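Local structure of putative major capsid protein (6G44) at residues M114-L126 against E204-I216. The protein probably forms the outer shell of the mavirus virophage particle, as the major capsid protein with a double jelly-roll architecture. Numbering follows the deposited sequence. Where two conformers were deposited one is given.
Sequences MNGKTFTSYPAQL and EALVANPTQYKNI
Phe-119 and Met-114 converge on one proline through their torsions: in Phe-119, CG is anti to the carbonyl carbon, beside the backbone N (chi1 -55°), and in Met-114 the chain beyond CG runs fully extended. Pro-210, which follows a cis peptide bond, touches both. Its CD sits over one face of the phenylalanine ring, 4.0 Å from the centroid, a CH-pi contact displaced toward the rim, while the extended methionine ends on its CG, with CE of Met-114 3.7 Å from CG of Pro-210. Two residues further along the strand, at Ser-121, polar contacts take over. Ser-121 turns OG between its own N and carbonyl carbon (chi1 72°), where it accepts a weak, bent bond from Asn-209 N at 3.3 Å. A water 2.7 Å from Ser-121 OG also lies within hydrogen-bonding distance of Phe-119 O and Asn-209 O. In this double jelly-roll capsid protein, the contact packs the hairpin strand 117-121 and the start of helix 123-130 against the loop leaving strand 195-205. Strand 286-305 adjoins the same region, and Pro-291 O accepts a hydrogen bond from Asn-209 ND2. At the helix, Leu-126 CD1 lies 3.8 Å from Val-207 CG1, a methyl that also rests over the centre of the Tyr-213 ring. Val-207 O, buried without a hydrogen-bonding partner, faces carbon instead, with Pro-123 CB at 3.3 Å and Leu-126 CD1 at 3.4 Å.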
loop_
_atom_site.group_PDB
_atom_site.type_symbol
_atom_site.label_atom_id
_atom_site.label_comp_id
_atom_site.label_asym_id
_atom_site.label_seq_id
_atom_site.Cartn_x
_atom_site.Cartn_y
_atom_site.Cartn_z
ATOM N N MET C 114 37.191 -8.563 -0.088
ATOM C CA MET C 114 37.132 -8.861 -1.518
ATOM C C MET C 114 38.517 -8.624 -2.126
ATOM O O MET C 114 38.994 -7.494 -2.179
ATOM C CB MET C 114 36.062 -8.010 -2.199
ATOM C CG MET C 114 34.663 -8.361 -1.724
ATOM S SD MET C 114 33.445 -7.425 -2.697
ATOM C CE MET C 114 31.917 -8.122 -2.034
ATOM N N ASN C 115 39.113 -9.702 -2.628
ATOM C CA ASN C 115 40.443 -9.626 -3.300
ATOM C C ASN C 115 41.507 -8.848 -2.518
ATOM O O ASN C 115 42.301 -8.078 -3.088
ATOM C CB ASN C 115 40.278 -9.135 -4.741
ATOM C CG ASN C 115 39.495 -10.119 -5.594
ATOM O OD1 ASN C 115 39.305 -11.277 -5.200
ATOM N ND2 ASN C 115 38.949 -9.639 -6.713
ATOM N N GLY C 116 41.499 -9.037 -1.209
ATOM C CA GLY C 116 42.443 -8.376 -0.329
ATOM C C GLY C 116 42.032 -7.037 0.260
ATOM O O GLY C 116 42.716 -6.548 1.152
ATOM N N LYS C 117 40.972 -6.406 -0.263
ATOM C CA LYS C 117 40.470 -5.145 0.279
ATOM C C LYS C 117 39.459 -5.447 1.355
ATOM O O LYS C 117 38.517 -6.203 1.102
ATOM C CB LYS C 117 39.811 -4.316 -0.818
ATOM C CG LYS C 117 38.988 -3.121 -0.325
ATOM C CD LYS C 117 39.866 -2.083 0.343
ATOM C CE LYS C 117 39.033 -0.853 0.667
ATOM N NZ LYS C 117 39.774 0.162 1.464
ATOM N N THR C 118 39.665 -4.907 2.561
ATOM C CA THR C 118 38.713 -5.133 3.639
ATOM C C THR C 118 37.791 -3.930 3.824
ATOM O O THR C 118 38.174 -2.755 3.646
ATOM C CB THR C 118 39.402 -5.462 4.966
ATOM O OG1 THR C 118 40.200 -4.346 5.362
ATOM C CG2 THR C 118 40.281 -6.713 4.844
ATOM N N PHE C 119 36.552 -4.272 4.154
ATOM C CA PHE C 119 35.493 -3.296 4.443
ATOM C C PHE C 119 34.975 -3.617 5.839
ATOM O O PHE C 119 34.490 -4.712 6.063
ATOM C CB PHE C 119 34.342 -3.447 3.447
ATOM C CG PHE C 119 34.730 -3.351 1.990
ATOM C CD1 PHE C 119 35.116 -4.478 1.280
ATOM C CD2 PHE C 119 34.603 -2.144 1.300
ATOM C CE1 PHE C 119 35.437 -4.395 -0.069
ATOM C CE2 PHE C 119 34.917 -2.053 -0.057
ATOM C CZ PHE C 119 35.359 -3.184 -0.731
ATOM N N THR C 120 35.122 -2.684 6.772
ATOM C CA THR C 120 34.640 -2.873 8.135
ATOM C C THR C 120 33.382 -2.041 8.341
ATOM O O THR C 120 33.387 -0.859 8.083
ATOM C CB THR C 120 35.730 -2.463 9.158
ATOM O OG1 THR C 120 36.885 -3.301 8.947
ATOM C CG2 THR C 120 35.262 -2.650 10.582
ATOM N N SER C 121 32.326 -2.686 8.799
ATOM C CA SER C 121 31.065 -1.988 9.059
ATOM C C SER C 121 30.370 -2.560 10.266
ATOM O O SER C 121 30.827 -3.523 10.878
ATOM C CB SER C 121 30.217 -2.014 7.803
ATOM O OG SER C 121 29.727 -3.267 7.575
ATOM N N TYR C 122 29.233 -1.950 10.622
ATOM C CA TYR C 122 28.585 -2.209 11.901
ATOM C C TYR C 122 27.098 -2.483 11.661
ATOM O O TYR C 122 26.267 -1.552 11.773
ATOM C CB TYR C 122 28.821 -0.996 12.804
ATOM C CG TYR C 122 30.291 -0.723 12.946
ATOM C CD1 TYR C 122 31.054 -1.455 13.827
ATOM C CD2 TYR C 122 30.916 0.223 12.141
ATOM C CE1 TYR C 122 32.437 -1.244 13.926
ATOM C CE2 TYR C 122 32.288 0.433 12.222
ATOM C CZ TYR C 122 33.025 -0.298 13.128
ATOM O OH TYR C 122 34.395 -0.055 13.194
ATOM N N PRO C 123 26.755 -3.724 11.304
ATOM C CA PRO C 123 25.381 -3.995 10.851
ATOM C C PRO C 123 24.302 -3.642 11.872
ATOM O O PRO C 123 23.240 -3.120 11.481
ATOM C CB PRO C 123 25.424 -5.498 10.565
ATOM C CG PRO C 123 26.847 -5.756 10.146
ATOM C CD PRO C 123 27.654 -4.890 11.065
ATOM N N ALA C 124 24.501 -3.942 13.151
ATOM C CA ALA C 124 23.451 -3.672 14.155
ATOM C C ALA C 124 23.210 -2.159 14.233
ATOM O O ALA C 124 22.062 -1.719 14.347
ATOM C CB ALA C 124 23.856 -4.226 15.508
ATOM N N GLN C 125 24.279 -1.371 14.225
ATOM C CA GLN C 125 24.176 0.096 14.251
ATOM C C GLN C 125 23.495 0.602 12.961
ATOM O O GLN C 125 22.623 1.503 13.019
ATOM C CB GLN C 125 25.588 0.687 14.433
ATOM C CG GLN C 125 25.696 2.186 14.482
ATOM C CD GLN C 125 27.142 2.601 14.660
ATOM O OE1 GLN C 125 27.915 2.587 13.701
ATOM N NE2 GLN C 125 27.507 2.981 15.886
ATOM N N LEU C 126 23.849 0.022 11.819
ATOM C CA LEU C 126 23.340 0.426 10.496
ATOM C C LEU C 126 21.836 0.170 10.425
ATOM O O LEU C 126 21.069 1.062 10.055
ATOM C CB LEU C 126 24.024 -0.325 9.333
ATOM C CG LEU C 126 25.367 0.048 8.687
ATOM C CD1 LEU C 126 25.861 -1.106 7.830
ATOM C CD2 LEU C 126 25.247 1.294 7.830
ATOM N N GLU C 204 18.030 -13.654 5.900
ATOM C CA GLU C 204 18.029 -12.178 5.915
ATOM C C GLU C 204 19.260 -11.640 5.164
ATOM O O GLU C 204 20.368 -12.180 5.296
ATOM C CB GLU C 204 18.028 -11.712 7.379
ATOM C CG GLU C 204 18.016 -10.208 7.602
ATOM C CD GLU C 204 17.695 -9.817 9.036
ATOM O OE1 GLU C 204 16.800 -10.457 9.642
ATOM O OE2 GLU C 204 18.343 -8.869 9.553
ATOM N N ALA C 205 19.090 -10.605 4.337
ATOM C CA ALA C 205 20.199 -9.976 3.649
ATOM C C ALA C 205 21.180 -9.384 4.658
ATOM O O ALA C 205 20.753 -8.738 5.633
ATOM C CB ALA C 205 19.694 -8.888 2.715
ATOM N N LEU C 206 22.480 -9.585 4.437
ATOM C CA LEU C 206 23.489 -8.940 5.275
ATOM C C LEU C 206 23.620 -7.464 4.935
ATOM O O LEU C 206 23.845 -7.141 3.763
ATOM C CB LEU C 206 24.841 -9.617 5.056
ATOM C CG LEU C 206 26.026 -9.055 5.840
ATOM C CD1 LEU C 206 25.813 -9.051 7.336
ATOM C CD2 LEU C 206 27.281 -9.861 5.486
ATOM N N VAL C 207 23.530 -6.585 5.953
ATOM C CA VAL C 207 23.702 -5.144 5.799
ATOM C C VAL C 207 25.106 -4.778 6.256
ATOM O O VAL C 207 25.357 -4.496 7.436
ATOM C CB VAL C 207 22.624 -4.394 6.604
ATOM C CG1 VAL C 207 22.789 -2.888 6.533
ATOM C CG2 VAL C 207 21.253 -4.819 6.092
ATOM N N ALA C 208 26.041 -4.851 5.315
ATOM C CA ALA C 208 27.477 -4.625 5.611
ATOM C C ALA C 208 28.173 -4.194 4.354
ATOM O O ALA C 208 28.069 -4.886 3.351
ATOM C CB ALA C 208 28.110 -5.890 6.166
ATOM N N ASN C 209 28.907 -3.088 4.390
ATOM C CA ASN C 209 29.613 -2.642 3.173
ATOM C C ASN C 209 30.507 -3.780 2.604
ATOM O O ASN C 209 31.171 -4.464 3.397
ATOM C CB ASN C 209 30.476 -1.422 3.470
ATOM C CG ASN C 209 29.664 -0.190 3.874
ATOM O OD1 ASN C 209 28.829 -0.259 4.788
ATOM N ND2 ASN C 209 29.919 0.933 3.219
ATOM N N PRO C 210 30.513 -4.030 1.290
ATOM C CA PRO C 210 29.863 -3.273 0.212
ATOM C C PRO C 210 28.559 -3.897 -0.308
ATOM O O PRO C 210 28.189 -3.646 -1.471
ATOM C CB PRO C 210 30.926 -3.330 -0.880
ATOM C CG PRO C 210 31.441 -4.736 -0.733
ATOM C CD PRO C 210 31.436 -5.041 0.736
ATOM N N THR C 211 27.841 -4.657 0.512
ATOM C CA THR C 211 26.648 -5.346 0.007
ATOM C C THR C 211 25.615 -4.345 -0.464
ATOM O O THR C 211 25.503 -3.224 0.022
ATOM C CB THR C 211 25.986 -6.313 1.008
ATOM O OG1 THR C 211 25.364 -5.576 2.063
ATOM C CG2 THR C 211 26.971 -7.357 1.555
ATOM N N GLN C 212 24.841 -4.793 -1.430
ATOM C CA GLN C 212 23.848 -3.950 -2.118
ATOM C C GLN C 212 22.460 -4.113 -1.490
ATOM O O GLN C 212 21.458 -4.400 -2.165
ATOM C CB GLN C 212 23.895 -4.257 -3.593
ATOM C CG GLN C 212 25.257 -3.964 -4.210
ATOM C CD GLN C 212 25.576 -2.499 -4.182
ATOM O OE1 GLN C 212 24.981 -1.731 -4.962
ATOM N NE2 GLN C 212 26.497 -2.072 -3.299
ATOM N N TYR C 213 22.406 -3.885 -0.179
ATOM C CA TYR C 213 21.206 -4.135 0.640
ATOM C C TYR C 213 20.093 -3.131 0.379
ATOM O O TYR C 213 18.966 -3.309 0.884
ATOM C CB TYR C 213 21.557 -4.179 2.155
ATOM C CG TYR C 213 22.167 -2.903 2.655
ATOM C CD1 TYR C 213 21.361 -1.848 3.078
ATOM C CD2 TYR C 213 23.550 -2.733 2.719
ATOM C CE1 TYR C 213 21.911 -0.653 3.491
ATOM C CE2 TYR C 213 24.110 -1.547 3.150
ATOM C CZ TYR C 213 23.277 -0.502 3.527
ATOM O OH TYR C 213 23.795 0.699 3.956
ATOM N N LYS C 214 20.376 -2.064 -0.359
ATOM C CA LYS C 214 19.334 -1.105 -0.725
ATOM C C LYS C 214 18.643 -1.490 -2.031
ATOM O O LYS C 214 17.649 -0.853 -2.393
ATOM C CB LYS C 214 19.917 0.309 -0.819
ATOM C CG LYS C 214 20.501 0.837 0.495
ATOM C CD LYS C 214 21.460 2.012 0.311
ATOM C CE LYS C 214 20.857 3.219 -0.397
ATOM N NZ LYS C 214 19.951 4.018 0.466
ATOM N N ASN C 215 19.155 -2.498 -2.749
ATOM C CA ASN C 215 18.674 -2.907 -4.059
ATOM C C ASN C 215 18.538 -4.438 -4.088
ATOM O O ASN C 215 19.174 -5.071 -4.912
ATOM C CB ASN C 215 19.674 -2.439 -5.147
ATOM C CG ASN C 215 19.864 -0.923 -5.182
ATOM O OD1 ASN C 215 20.734 -0.369 -4.505
ATOM N ND2 ASN C 215 19.066 -0.253 -5.996
ATOM N N ILE C 216 17.747 -5.029 -3.202
ATOM C CA ILE C 216 17.659 -6.468 -3.103
ATOM C C ILE C 216 17.036 -7.150 -4.327
ATOM O O ILE C 216 17.456 -8.243 -4.694
ATOM C CB ILE C 216 16.976 -6.856 -1.786
ATOM C CG1 ILE C 216 17.921 -6.459 -0.626
ATOM C CG2 ILE C 216 16.629 -8.344 -1.754
ATOM C CD1 ILE C 216 17.234 -6.273 0.689
HETATM O O HOH W 1 31.575 -4.611 6.081
#